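Local coordinates for protein beta-glucosidase (Saccharopolyspora erythraea D, PDB 5M6G) that probably hydrolyses terminal, non-reducing beta-D-glucosyl residues to release beta-D-glucose, as a magnesium-binding member of glycosyl hydrolase family 3, at residues Lys231-Asp236 and Asp295-Glu300; Gly435-Asp440 and Val537-Arg542; Gly162-Glu167 and Ala399-Leu404; Leu594-Asn597 and Gly601-Pro604; Glu321-Asp326 and Ile349-Ala354. All blocks are in the same frame, centred on the assembly; numbering follows the deposited sequence.

Overall arrangement
The five contacts spread over both domains of the chain. Contact 1 reaches the sorbitol pocket directly, through Lys231 and His232, and contact 5 lies in the same N-terminal domain, its centre about 24 Å from that of contact 1. Contact 2 sits in the sheet of the C-terminal domain, on the opposite side of the chain's centre from both, its centre about 35 Å from that of contact 1 and about 45 Å from that of contact 5. Contacts 3, 4 and 5 each hold ligands of a separate magnesium ion. The pair 162-167 and 399-404 closes a long loop within which contacts 1 and 5 are nested. Contacts 2 and 4 approach to about 7 Å between nearest atoms without touching.

Contact 1. Residues Lys231-Asp236 and Asp295-Glu300; sequences KHYVGD and DVLKGE. With SOR (sorbitol), chain L.
Tyr233, at the end of strand 229-233, drives its phenol against Val296 and Leu297 of helix 290-300. Its CG is anti to the backbone N (chi1 -175°), which carries the ring outward to the helix. This buried packing is the tight part: Leu297 CB comes within 3.6 Å of Tyr233 CZ, and Val296 meets Tyr233 OH chiefly through CG1, at 3.5 Å. Leu297 CD2 stands over one face, 4.2 Å from the ring centroid and nearly on the normal, while Val234 CB covers the other. The hydroxyl itself is hydrogen-bonded to Leu292 O. By contrast, the outer side of the helix, at Asp295, Gly299 and Glu300, is exposed to solvent.

The two residues just before Tyr233 line the sorbitol pocket. Sorbitol O1 is gripped by Lys231 NZ at 2.6 Å and by His232 NE2, also at 2.6 Å, while Lys231 CG lies over the His232 ring. Opposite, His232 ND1 donates to Asp236 OD2 (2.8 Å), almost in the ring plane, and His232 N reaches the same oxygen from above the carboxylate plane. An alanine at His232 would probably cost sorbitol O1 one of its partners and leave Asp236 less firmly placed. Apolar packing thus anchors Tyr233 to the barrel helix, while the adjoining polar residues, with a cis peptide before His232, present two nitrogens to one ligand hydroxyl.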
# COMPACT_ATOMS: atom_id res chain seq x y z
N LYS A 231 5.64 5.17 -4.75
CA LYS A 231 5.23 4.38 -5.92
C LYS A 231 3.83 4.79 -6.40
O LYS A 231 3.07 5.38 -5.64
CB LYS A 231 5.25 2.88 -5.58
CG LYS A 231 4.14 2.41 -4.64
CD LYS A 231 4.37 0.95 -4.18
CE LYS A 231 3.10 0.39 -3.49
NZ LYS A 231 3.28 -1.05 -3.11
N HIS A 232 3.47 4.49 -7.65
CA HIS A 232 4.37 4.00 -8.68
C HIS A 232 4.63 5.14 -9.68
O HIS A 232 3.70 5.75 -10.21
CB HIS A 232 3.78 2.80 -9.41
CG HIS A 232 3.24 1.74 -8.50
ND1 HIS A 232 2.00 1.83 -7.90
CD2 HIS A 232 3.77 0.56 -8.10
CE1 HIS A 232 1.79 0.75 -7.16
NE2 HIS A 232 2.84 -0.04 -7.27
N TYR A 233 5.91 5.41 -9.93
CA TYR A 233 6.35 6.52 -10.76
C TYR A 233 6.22 6.21 -12.25
O TYR A 233 6.85 5.27 -12.72
CB TYR A 233 7.83 6.85 -10.43
CG TYR A 233 8.35 8.07 -11.15
CD1 TYR A 233 8.19 9.33 -10.61
CD2 TYR A 233 8.98 7.95 -12.38
CE1 TYR A 233 8.64 10.47 -11.28
CE2 TYR A 233 9.43 9.09 -13.07
CZ TYR A 233 9.26 10.34 -12.50
OH TYR A 233 9.70 11.48 -13.13
N VAL A 234 5.42 6.96 -13.02
CA VAL A 234 4.52 8.01 -12.55
C VAL A 234 3.27 7.97 -13.43
O VAL A 234 3.34 7.60 -14.60
CB VAL A 234 5.20 9.42 -12.58
CG1 VAL A 234 5.76 9.74 -13.97
CG2 VAL A 234 4.22 10.52 -12.12
N GLY A 235 2.12 8.30 -12.85
CA GLY A 235 0.87 8.30 -13.57
C GLY A 235 0.05 7.04 -13.45
O GLY A 235 -0.86 6.83 -14.26
N ASP A 236 0.36 6.17 -12.48
CA ASP A 236 -0.37 4.91 -12.37
C ASP A 236 -1.87 5.14 -12.12
O ASP A 236 -2.69 4.33 -12.55
CB ASP A 236 0.25 4.02 -11.27
CG ASP A 236 0.45 4.75 -9.94
OD1 ASP A 236 0.40 5.99 -9.89
OD2 ASP A 236 0.68 4.06 -8.93
N ASP A 295 15.82 11.72 -16.73
CA ASP A 295 15.87 13.17 -16.93
C ASP A 295 15.02 13.90 -15.90
O ASP A 295 15.48 14.88 -15.29
CB ASP A 295 15.43 13.52 -18.35
CG ASP A 295 16.42 13.04 -19.40
OD1 ASP A 295 17.51 12.54 -19.03
OD2 ASP A 295 16.12 13.16 -20.60
N VAL A 296 13.80 13.44 -15.66
CA VAL A 296 12.91 14.17 -14.76
C VAL A 296 13.13 13.76 -13.30
O VAL A 296 13.37 14.61 -12.44
CB VAL A 296 11.45 14.00 -15.20
CG1 VAL A 296 10.49 14.67 -14.22
CG2 VAL A 296 11.27 14.60 -16.61
N LEU A 297 13.09 12.46 -13.00
CA LEU A 297 13.15 12.04 -11.60
C LEU A 297 14.54 12.26 -11.00
O LEU A 297 14.70 12.96 -10.00
CB LEU A 297 12.73 10.58 -11.46
CG LEU A 297 12.92 9.97 -10.06
CD1 LEU A 297 12.06 10.69 -9.03
CD2 LEU A 297 12.57 8.52 -10.13
N LYS A 298 15.56 11.64 -11.60
CA LYS A 298 16.91 11.80 -11.08
C LYS A 298 17.46 13.19 -11.36
O LYS A 298 18.14 13.78 -10.51
CB LYS A 298 17.83 10.74 -11.68
CG LYS A 298 17.64 9.35 -11.08
CD LYS A 298 18.67 8.37 -11.61
CE LYS A 298 18.56 7.02 -10.92
NZ LYS A 298 19.62 6.08 -11.41
N GLY A 299 17.16 13.75 -12.53
CA GLY A 299 17.76 15.01 -12.92
C GLY A 299 17.01 16.20 -12.38
O GLY A 299 17.45 16.84 -11.42
N GLU A 300 15.85 16.48 -12.97
CA GLU A 300 15.11 17.69 -12.63
C GLU A 300 14.67 17.69 -11.17
O GLU A 300 14.81 18.71 -10.48
CB GLU A 300 13.91 17.84 -13.56
CG GLU A 300 13.10 19.08 -13.25
CD GLU A 300 11.81 19.15 -14.03
OE1 GLU A 300 11.76 18.64 -15.17
OE2 GLU A 300 10.84 19.71 -13.47
C1 SOR L . 3.54 -2.89 -6.19
C2 SOR L . 4.04 -3.98 -5.26
C3 SOR L . 4.30 -5.24 -6.07
C4 SOR L . 4.46 -6.46 -5.16
C5 SOR L . 4.16 -7.78 -5.88
C6 SOR L . 3.99 -8.87 -4.82
O1 SOR L . 2.80 -1.93 -5.49
O2 SOR L . 5.23 -3.55 -4.61
O3 SOR L . 5.48 -5.05 -6.81
O4 SOR L . 5.76 -6.49 -4.62
O5 SOR L . 3.00 -7.70 -6.70
O6 SOR L . 3.34 -9.99 -5.37

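Contact 2. Residues Gly435-Asp440 and Val537-Arg542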
# COMPACT_ATOMS: atom_id res chain seq x y z
N GLY A 435 -25.32 -8.25 6.35
CA GLY A 435 -24.34 -7.87 5.33
C GLY A 435 -23.13 -8.79 5.31
O GLY A 435 -22.64 -9.23 6.36
N LYS A 436 -22.62 -9.07 4.10
CA LYS A 436 -21.46 -9.95 3.98
C LYS A 436 -20.18 -9.33 4.52
O LYS A 436 -19.19 -10.04 4.70
CB LYS A 436 -21.26 -10.37 2.53
CG LYS A 436 -20.76 -9.27 1.60
CD LYS A 436 -20.33 -9.85 0.24
CE LYS A 436 -19.89 -8.76 -0.73
NZ LYS A 436 -21.01 -7.92 -1.29
N ASN A 437 -20.17 -8.02 4.79
CA ASN A 437 -19.00 -7.36 5.34
C ASN A 437 -19.16 -7.01 6.81
O ASN A 437 -18.32 -6.29 7.36
CB ASN A 437 -18.67 -6.11 4.51
CG ASN A 437 -18.07 -6.47 3.17
OD1 ASN A 437 -17.69 -7.62 2.96
ND2 ASN A 437 -17.98 -5.50 2.24
N ALA A 438 -20.20 -7.52 7.48
CA ALA A 438 -20.47 -7.17 8.87
C ALA A 438 -19.56 -7.89 9.86
O ALA A 438 -19.27 -7.35 10.94
CB ALA A 438 -21.93 -7.46 9.23
N ASP A 439 -19.14 -9.11 9.54
CA ASP A 439 -18.49 -10.00 10.50
C ASP A 439 -17.36 -10.75 9.81
O ASP A 439 -17.30 -11.98 9.81
CB ASP A 439 -19.51 -10.98 11.10
CG ASP A 439 -18.95 -11.76 12.28
OD1 ASP A 439 -18.12 -11.21 13.03
OD2 ASP A 439 -19.36 -12.93 12.49
N ASP A 440 -16.42 -10.01 9.21
CA ASP A 440 -15.42 -10.68 8.38
C ASP A 440 -14.15 -9.84 8.40
O ASP A 440 -14.08 -8.79 7.75
CB ASP A 440 -15.95 -10.87 6.96
CG ASP A 440 -15.14 -11.89 6.18
OD1 ASP A 440 -13.97 -11.62 5.86
OD2 ASP A 440 -15.69 -12.97 5.87
N VAL A 537 -23.74 0.60 5.53
CA VAL A 537 -22.32 0.83 5.74
C VAL A 537 -21.59 0.18 4.57
O VAL A 537 -21.70 -1.03 4.36
CB VAL A 537 -21.85 0.24 7.08
CG1 VAL A 537 -20.36 0.54 7.29
CG2 VAL A 537 -22.69 0.80 8.21
N THR A 538 -20.86 0.99 3.79
CA THR A 538 -20.12 0.45 2.66
C THR A 538 -18.70 0.12 3.11
O THR A 538 -17.98 1.00 3.60
CB THR A 538 -20.10 1.40 1.45
OG1 THR A 538 -19.56 2.67 1.82
CG2 THR A 538 -21.51 1.57 0.87
N VAL A 539 -18.33 -1.14 3.01
CA VAL A 539 -16.95 -1.58 3.14
C VAL A 539 -16.46 -1.81 1.72
O VAL A 539 -16.86 -2.78 1.07
CB VAL A 539 -16.83 -2.84 4.01
CG1 VAL A 539 -15.39 -3.42 3.94
CG2 VAL A 539 -17.18 -2.52 5.44
N SER A 540 -15.61 -0.91 1.23
CA SER A 540 -15.24 -0.93 -0.18
C SER A 540 -13.93 -0.20 -0.37
O SER A 540 -13.53 0.61 0.47
CB SER A 540 -16.33 -0.28 -1.04
OG SER A 540 -16.43 1.11 -0.75
N GLY A 541 -13.29 -0.45 -1.50
CA GLY A 541 -12.07 0.26 -1.82
C GLY A 541 -12.24 1.55 -2.60
O GLY A 541 -11.25 2.17 -3.00
N ARG A 542 -13.47 2.00 -2.80
CA ARG A 542 -13.74 3.09 -3.73
C ARG A 542 -15.21 3.46 -3.61
O ARG A 542 -15.99 2.68 -3.05
CB ARG A 542 -13.43 2.65 -5.15
CG ARG A 542 -14.11 1.33 -5.49
CD ARG A 542 -13.67 0.79 -6.84
NE ARG A 542 -13.56 -0.66 -6.79
CZ ARG A 542 -12.97 -1.41 -7.72
NH1 ARG A 542 -12.41 -0.85 -8.80
NH2 ARG A 542 -12.91 -2.72 -7.54
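Asn437 and Val539 meet because both side chains are turned toward each other. In Asn437, CG lies anti to the carbonyl carbon (chi1 -73°), sending the amide out from the turn toward the strand; in Val539 the bond to CB already points toward the asparagine, and with CG1 anti to the backbone N (chi1 170°) that methyl comes near the amide while CG2 lies near Asn437 CB. The amide nitrogen does most of the touching: Asn437 ND2 lies 3.4 Å from Val539 CB and 3.7 Å from Val539 CG1. Behind it the asparagine's own methylene packs as a hydrocarbon, Asn437 CB standing 3.8 Å from Val539 CB. Asn437 ND2 also comes to 3.2 Å from Val539 O, but its main polar partner is Glu500.

The loop that offers Asn437 is a type I turn from Gly435 to Ala438, closed by Ala438 N donating to Gly435 O at 3.2 Å. Gly435 has a positive phi that would press a CB against the preceding carbonyl. Across the way, the chain leaving strand 534-539 is pinned by Ser540 OG, which donates to Arg542 O (2.8 Å). Strand 493-499 runs between strands 431-434 and 534-539 in the sheet of the C-terminal domain, and its Val497 touches both Asn437 and Val539. Glu500, just after that strand, also takes Gly541 N and forms a salt bridge with Arg542 NE. The chemistry is therefore divided: the flat amide packs against a valine's branched carbon in a buried setting, while its polar end has its main partner in Glu500, which ties down the neighbouring loop as well.

Contact 3. Residues Gly162-Glu167 and Ala399-Leu404. With MG (magnesium ion), chain E.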
# COMPACT_ATOMS: atom_id res chain seq x y z
N GLY A 162 2.83 5.35 9.87
CA GLY A 162 4.12 5.01 9.28
C GLY A 162 5.15 4.59 10.32
O GLY A 162 5.86 3.59 10.14
N ALA A 163 5.22 5.32 11.44
CA ALA A 163 6.18 4.98 12.48
C ALA A 163 5.84 3.66 13.16
O ALA A 163 6.74 2.86 13.45
CB ALA A 163 6.24 6.11 13.52
N ALA A 164 4.56 3.42 13.44
CA ALA A 164 4.18 2.16 14.06
C ALA A 164 4.40 0.99 13.11
O ALA A 164 4.87 -0.08 13.52
CB ALA A 164 2.72 2.21 14.53
N THR A 165 4.06 1.18 11.83
CA THR A 165 4.35 0.17 10.81
C THR A 165 5.84 -0.14 10.78
O THR A 165 6.24 -1.31 10.76
CB THR A 165 3.86 0.65 9.44
OG1 THR A 165 2.43 0.79 9.47
CG2 THR A 165 4.24 -0.33 8.36
N ALA A 166 6.67 0.90 10.80
CA ALA A 166 8.11 0.69 10.71
C ALA A 166 8.61 -0.14 11.89
O ALA A 166 9.47 -1.01 11.72
CB ALA A 166 8.83 2.04 10.64
N GLU A 167 8.06 0.10 13.09
CA GLU A 167 8.45 -0.72 14.23
C GLU A 167 8.13 -2.18 14.00
O GLU A 167 8.96 -3.06 14.31
CB GLU A 167 7.75 -0.23 15.50
CG GLU A 167 8.44 0.93 16.17
CD GLU A 167 7.78 1.26 17.49
OE1 GLU A 167 6.53 1.24 17.54
OE2 GLU A 167 8.50 1.51 18.47
N ALA A 399 -1.21 -3.49 21.81
CA ALA A 399 -2.42 -2.72 22.11
C ALA A 399 -2.27 -1.26 21.69
O ALA A 399 -3.22 -0.66 21.17
CB ALA A 399 -2.76 -2.82 23.60
N GLU A 400 -1.08 -0.67 21.88
CA GLU A 400 -0.90 0.73 21.52
C GLU A 400 -1.01 0.93 20.01
O GLU A 400 -1.59 1.93 19.55
CB GLU A 400 0.45 1.26 22.02
CG GLU A 400 0.76 1.00 23.48
CD GLU A 400 1.51 -0.29 23.72
OE1 GLU A 400 2.75 -0.24 23.85
OE2 GLU A 400 0.87 -1.37 23.80
N HIS A 401 -0.48 0.00 19.22
CA HIS A 401 -0.61 0.12 17.78
C HIS A 401 -2.04 -0.12 17.31
O HIS A 401 -2.51 0.52 16.36
CB HIS A 401 0.36 -0.85 17.12
CG HIS A 401 1.78 -0.43 17.25
ND1 HIS A 401 2.83 -1.14 16.71
CD2 HIS A 401 2.33 0.63 17.89
CE1 HIS A 401 3.97 -0.53 17.00
NE2 HIS A 401 3.69 0.56 17.69
N ARG A 402 -2.75 -1.05 17.96
CA ARG A 402 -4.15 -1.25 17.60
C ARG A 402 -5.00 -0.06 17.99
O ARG A 402 -5.98 0.25 17.30
CB ARG A 402 -4.67 -2.54 18.23
CG ARG A 402 -4.01 -3.77 17.63
CD ARG A 402 -4.66 -5.05 18.11
NE ARG A 402 -3.87 -6.21 17.70
CZ ARG A 402 -4.04 -6.87 16.56
NH1 ARG A 402 -4.98 -6.48 15.70
NH2 ARG A 402 -3.28 -7.92 16.27
N GLU A 403 -4.64 0.65 19.06
CA GLU A 403 -5.36 1.87 19.42
C GLU A 403 -5.17 2.95 18.37
O GLU A 403 -6.11 3.68 18.03
CB GLU A 403 -4.90 2.36 20.80
CG GLU A 403 -5.58 3.63 21.30
CD GLU A 403 -7.10 3.54 21.28
OE1 GLU A 403 -7.66 2.44 21.49
OE2 GLU A 403 -7.78 4.57 21.02
N LEU A 404 -3.94 3.08 17.86
CA LEU A 404 -3.68 4.01 16.76
C LEU A 404 -4.49 3.63 15.53
O LEU A 404 -5.06 4.50 14.86
CB LEU A 404 -2.18 4.01 16.43
CG LEU A 404 -1.68 4.82 15.24
CD1 LEU A 404 -1.96 6.28 15.49
CD2 LEU A 404 -0.19 4.59 15.05
MG MG E . 5.13 1.81 18.76
O HOH W 1 6.45 3.42 19.74
O HOH W 2 5.33 0.65 20.30
O HOH W 3 3.53 2.97 19.51
O HOH W 4 4.79 3.38 17.22
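The imidazole of His401 is covered on one face by Ala164, whose CB sits over its centre, 3.7 Å from the centroid. At the ring's edge, near its plane, lie Glu167 OE1 and a water of the metal shell. The carboxylate of Glu167 is turned 44° from the imidazole, and both groups point at one magnesium ion: Glu167 OE1 binds it at 1.9 Å and His401 NE2 at 2.2 Å. These two ligand atoms are 2.9 Å apart because they share the metal. Glu167 is monodentate; its OE2 accepts a weak hydrogen bond from a bound water, one of four that complete six ligands. Glu168, next in the helix, accepts from His401 ND1 and would help fix the ring's rotation. Beside the ring, Leu404 CD2 packs on Ala164 CB at 3.8 Å.

The short helical segments run roughly antiparallel, at 146° and 10.6 Å apart, and the small Ala164 lets the imidazole lie close against the helix. This is an interhelical magnesium site, with one protein ligand from each helix, joining helix 155-170 of the N-terminal, TIM-barrel-type domain to helix 399-412, which leads into strand 414-418 of the C-terminal sheet.

Contact 4. Residues Leu594-Asn597 and Gly601-Pro604; sequences LPIN and GQDP. With MG (magnesium ion), chain D.
Ile596 turns its side chain toward Gln602 and Pro604 and can be followed outward atom by atom. CB lies 3.7 Å from Gln602 NE2, so the branch point already rests against the amide. With CG1 anti to the backbone N (chi1 -175°), the chain stays extended: CG1 passes Gln602 NE2 at 3.8 Å, and CD1 at the tip ends between two methylenes, 3.9 Å from Gln602 CB and likewise 3.9 Å from Pro604 CB, with Thr586 a further neighbour of both Ile596 and Pro604. An alanine in place of Ile596 would probably open a gap beside Gln602 CB and Pro604 CB, and residues 601-604 would lose part of their apolar support.

The glutamine is extended beyond CG, and its NE2 donates weakly to Pro595 O, at 3.3 Å and a bent 120° at the hydrogen; its stronger partner is Gln593 O. Asp600, in the short link, bonds to the backbone N of both Asn597 and Gln602 and so ties the two limbs together. Pro595 follows a cis peptide bond.

On the side of Ile596 away from Gln602, its carbonyl is put to use: Ile596 O binds a magnesium ion at 2.3 Å, together with Asn597 OD1, Glu199 and two waters. Backbone oxygen and side-chain amide from consecutive residues, with a carboxylate from a distant part of the chain, make this a magnesium site bridging the loop 594-604 of the C-terminal domain to the N-terminal, TIM-barrel-type domain, through Glu199.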
# COMPACT_ATOMS: atom_id res chain seq x y z
N LEU A 594 -17.62 8.01 -14.91
CA LEU A 594 -16.21 7.71 -14.69
C LEU A 594 -15.42 7.94 -15.97
O LEU A 594 -15.89 7.60 -17.06
CB LEU A 594 -16.03 6.27 -14.20
CG LEU A 594 -16.80 5.91 -12.94
CD1 LEU A 594 -16.34 4.54 -12.46
CD2 LEU A 594 -16.58 6.98 -11.88
N PRO A 595 -14.23 8.54 -15.86
CA PRO A 595 -13.64 9.06 -14.61
C PRO A 595 -14.30 10.36 -14.15
O PRO A 595 -14.55 11.23 -14.99
CB PRO A 595 -12.18 9.30 -14.99
CG PRO A 595 -12.25 9.64 -16.47
CD PRO A 595 -13.31 8.71 -17.01
N ILE A 596 -14.57 10.51 -12.86
CA ILE A 596 -15.15 11.74 -12.32
C ILE A 596 -14.20 12.30 -11.27
O ILE A 596 -13.72 11.57 -10.39
CB ILE A 596 -16.57 11.52 -11.75
CG1 ILE A 596 -17.16 12.87 -11.32
CG2 ILE A 596 -16.57 10.49 -10.62
CD1 ILE A 596 -18.67 12.84 -11.09
N ASN A 597 -13.91 13.59 -11.38
CA ASN A 597 -12.93 14.20 -10.50
C ASN A 597 -13.32 15.64 -10.23
O ASN A 597 -13.93 16.31 -11.08
CB ASN A 597 -11.52 14.14 -11.08
CG ASN A 597 -11.03 12.72 -11.23
OD1 ASN A 597 -10.61 12.12 -10.25
ND2 ASN A 597 -11.09 12.19 -12.44
N GLY A 601 -16.47 19.57 -13.91
CA GLY A 601 -17.76 20.04 -14.39
C GLY A 601 -18.90 19.05 -14.28
O GLY A 601 -20.06 19.46 -14.42
N GLN A 602 -18.63 17.78 -14.02
CA GLN A 602 -19.70 16.81 -13.84
C GLN A 602 -20.39 17.01 -12.49
O GLN A 602 -19.78 17.48 -11.52
CB GLN A 602 -19.17 15.38 -13.97
CG GLN A 602 -18.55 15.09 -15.31
CD GLN A 602 -18.34 13.62 -15.55
OE1 GLN A 602 -19.17 12.96 -16.17
NE2 GLN A 602 -17.21 13.10 -15.08
N ASP A 603 -21.67 16.64 -12.44
CA ASP A 603 -22.49 16.82 -11.25
C ASP A 603 -22.46 15.53 -10.43
O ASP A 603 -23.12 14.56 -10.82
CB ASP A 603 -23.92 17.17 -11.65
CG ASP A 603 -24.76 17.68 -10.48
OD1 ASP A 603 -24.53 17.23 -9.34
OD2 ASP A 603 -25.65 18.52 -10.71
N PRO A 604 -21.75 15.48 -9.31
CA PRO A 604 -21.61 14.22 -8.59
C PRO A 604 -22.74 13.99 -7.60
O PRO A 604 -23.46 14.91 -7.21
CB PRO A 604 -20.27 14.40 -7.85
CG PRO A 604 -20.31 15.85 -7.47
CD PRO A 604 -20.99 16.56 -8.66
MG MG D . -12.14 10.74 -8.93
O HOH W 5 -10.86 8.96 -8.67
O HOH W 6 -13.89 9.51 -8.12

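Contact 5. Residues Glu321-Asp326 and Ile349-Ala354. With MG (magnesium ion), chain B.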
# COMPACT_ATOMS: atom_id res chain seq x y z
N GLU A 321 6.10 -12.78 -22.42
CA GLU A 321 6.61 -13.31 -21.16
C GLU A 321 8.14 -13.29 -21.14
O GLU A 321 8.80 -13.28 -22.18
CB GLU A 321 6.12 -14.73 -20.92
CG GLU A 321 4.71 -14.82 -20.40
CD GLU A 321 4.36 -16.23 -19.96
OE1 GLU A 321 5.29 -17.03 -19.73
OE2 GLU A 321 3.16 -16.55 -19.85
N ASP A 322 8.69 -13.26 -19.93
CA ASP A 322 10.13 -13.29 -19.68
C ASP A 322 10.81 -12.01 -20.17
O ASP A 322 10.19 -11.19 -20.86
CB ASP A 322 10.76 -14.52 -20.33
CG ASP A 322 11.95 -15.04 -19.55
OD1 ASP A 322 12.51 -14.27 -18.74
OD2 ASP A 322 12.33 -16.22 -19.74
N PHE A 323 12.07 -11.81 -19.80
CA PHE A 323 12.81 -10.63 -20.22
C PHE A 323 13.88 -11.03 -21.23
O PHE A 323 14.47 -12.10 -21.13
CB PHE A 323 13.42 -9.87 -19.03
CG PHE A 323 14.33 -10.69 -18.14
CD1 PHE A 323 15.66 -10.91 -18.49
CD2 PHE A 323 13.87 -11.17 -16.93
CE1 PHE A 323 16.50 -11.64 -17.66
CE2 PHE A 323 14.70 -11.90 -16.09
CZ PHE A 323 16.02 -12.14 -16.46
N THR A 324 14.07 -10.18 -22.23
CA THR A 324 15.09 -10.35 -23.25
C THR A 324 16.28 -9.46 -22.97
O THR A 324 16.21 -8.55 -22.13
CB THR A 324 14.51 -10.01 -24.63
OG1 THR A 324 14.17 -8.62 -24.67
CG2 THR A 324 13.29 -10.87 -24.94
N PRO A 325 17.40 -9.66 -23.67
CA PRO A 325 18.51 -8.71 -23.52
C PRO A 325 18.12 -7.30 -23.87
O PRO A 325 18.62 -6.35 -23.24
CB PRO A 325 19.57 -9.26 -24.48
CG PRO A 325 19.30 -10.72 -24.53
CD PRO A 325 17.79 -10.85 -24.45
N ASP A 326 17.23 -7.12 -24.86
CA ASP A 326 16.75 -5.79 -25.23
C ASP A 326 16.01 -5.13 -24.08
O ASP A 326 16.12 -3.91 -23.87
CB ASP A 326 15.83 -5.87 -26.45
CG ASP A 326 16.55 -6.26 -27.72
OD1 ASP A 326 17.80 -6.19 -27.76
OD2 ASP A 326 15.86 -6.61 -28.70
N ILE A 349 21.77 -11.31 -14.52
CA ILE A 349 23.17 -10.91 -14.35
C ILE A 349 23.96 -11.20 -15.63
O ILE A 349 24.74 -10.35 -16.08
CB ILE A 349 23.78 -11.61 -13.12
CG1 ILE A 349 23.12 -11.07 -11.84
CG2 ILE A 349 25.28 -11.41 -13.10
CD1 ILE A 349 23.41 -11.89 -10.61
N ASP A 350 23.75 -12.37 -16.23
CA ASP A 350 24.46 -12.72 -17.46
C ASP A 350 24.12 -11.74 -18.59
O ASP A 350 25.02 -11.27 -19.30
CB ASP A 350 24.14 -14.15 -17.88
CG ASP A 350 24.81 -15.19 -16.99
OD1 ASP A 350 25.74 -14.82 -16.24
OD2 ASP A 350 24.42 -16.37 -17.04
N TYR A 351 22.83 -11.43 -18.75
CA TYR A 351 22.43 -10.48 -19.79
C TYR A 351 23.06 -9.12 -19.56
O TYR A 351 23.57 -8.50 -20.50
CB TYR A 351 20.90 -10.34 -19.83
CG TYR A 351 20.16 -11.46 -20.53
CD1 TYR A 351 20.83 -12.52 -21.13
CD2 TYR A 351 18.77 -11.45 -20.60
CE1 TYR A 351 20.14 -13.54 -21.76
CE2 TYR A 351 18.07 -12.46 -21.23
CZ TYR A 351 18.75 -13.50 -21.81
OH TYR A 351 18.04 -14.49 -22.44
N LEU A 352 23.00 -8.61 -18.33
CA LEU A 352 23.51 -7.27 -18.07
C LEU A 352 25.02 -7.23 -18.25
O LEU A 352 25.56 -6.24 -18.77
CB LEU A 352 23.12 -6.81 -16.66
CG LEU A 352 23.42 -5.34 -16.34
CD1 LEU A 352 22.99 -4.41 -17.49
CD2 LEU A 352 22.73 -4.93 -15.04
N ARG A 353 25.72 -8.29 -17.84
CA ARG A 353 27.17 -8.35 -18.05
C ARG A 353 27.50 -8.19 -19.53
O ARG A 353 28.39 -7.41 -19.90
CB ARG A 353 27.74 -9.66 -17.52
CG ARG A 353 29.27 -9.66 -17.49
CD ARG A 353 29.86 -11.04 -17.27
NE ARG A 353 29.56 -11.56 -15.94
CZ ARG A 353 28.69 -12.53 -15.69
NH1 ARG A 353 28.03 -13.11 -16.68
NH2 ARG A 353 28.49 -12.94 -14.44
N ALA A 354 26.77 -8.90 -20.40
CA ALA A 354 27.02 -8.81 -21.84
C ALA A 354 26.72 -7.42 -22.37
O ALA A 354 27.43 -6.92 -23.24
CB ALA A 354 26.20 -9.86 -22.59
MG MG B . 9.33 -9.60 -22.49
O HOH W 7 9.91 -11.44 -23.67
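Phe323 and Pro325, which pack on Tyr351, belong to a magnesium-binding loop that runs into helix 325-334 of the N-terminal, TIM-barrel-type domain. Asp322 O binds the ion at 2.4 Å, with a water, and Asp315, Asp318, Gln320 and Glu327 complete six ligands. That water also donates to Glu321 O, at 2.6 Å. Thr324 is the N-cap of the helix, and its backbone N bonds to Glu327 OE1, so the helix start and the metal site share a residue.

Asp322 OD1 accepts from Phe323 N (2.7 Å) and forms a salt bridge with Arg344, which probably stiffens the loop just where Phe323 leaves it. The aromatic pair is oblique: the Phe323 and Tyr351 planes stand at 87°, centroids 5.9 Å apart, and Phe323 CE1 lies 3.7 Å from Tyr351 CD2, which approaches the phenylalanine's edge near its plane. Lys347, one turn earlier in the tyrosine's helix, makes a cation-pi contact with the same phenylalanine.

Tyr351, with CG anti to its carbonyl carbon (chi1 -79°), lays its ring along the loop from Phe323 to Pro325. Phe323 O sits at the edge of that ring, 3.6 Å from Tyr351 CE2. Over the face comes the proline: Pro325 CG stands 3.8 Å from the Tyr351 centroid, 6° off the ring normal, in a CH-pi contact.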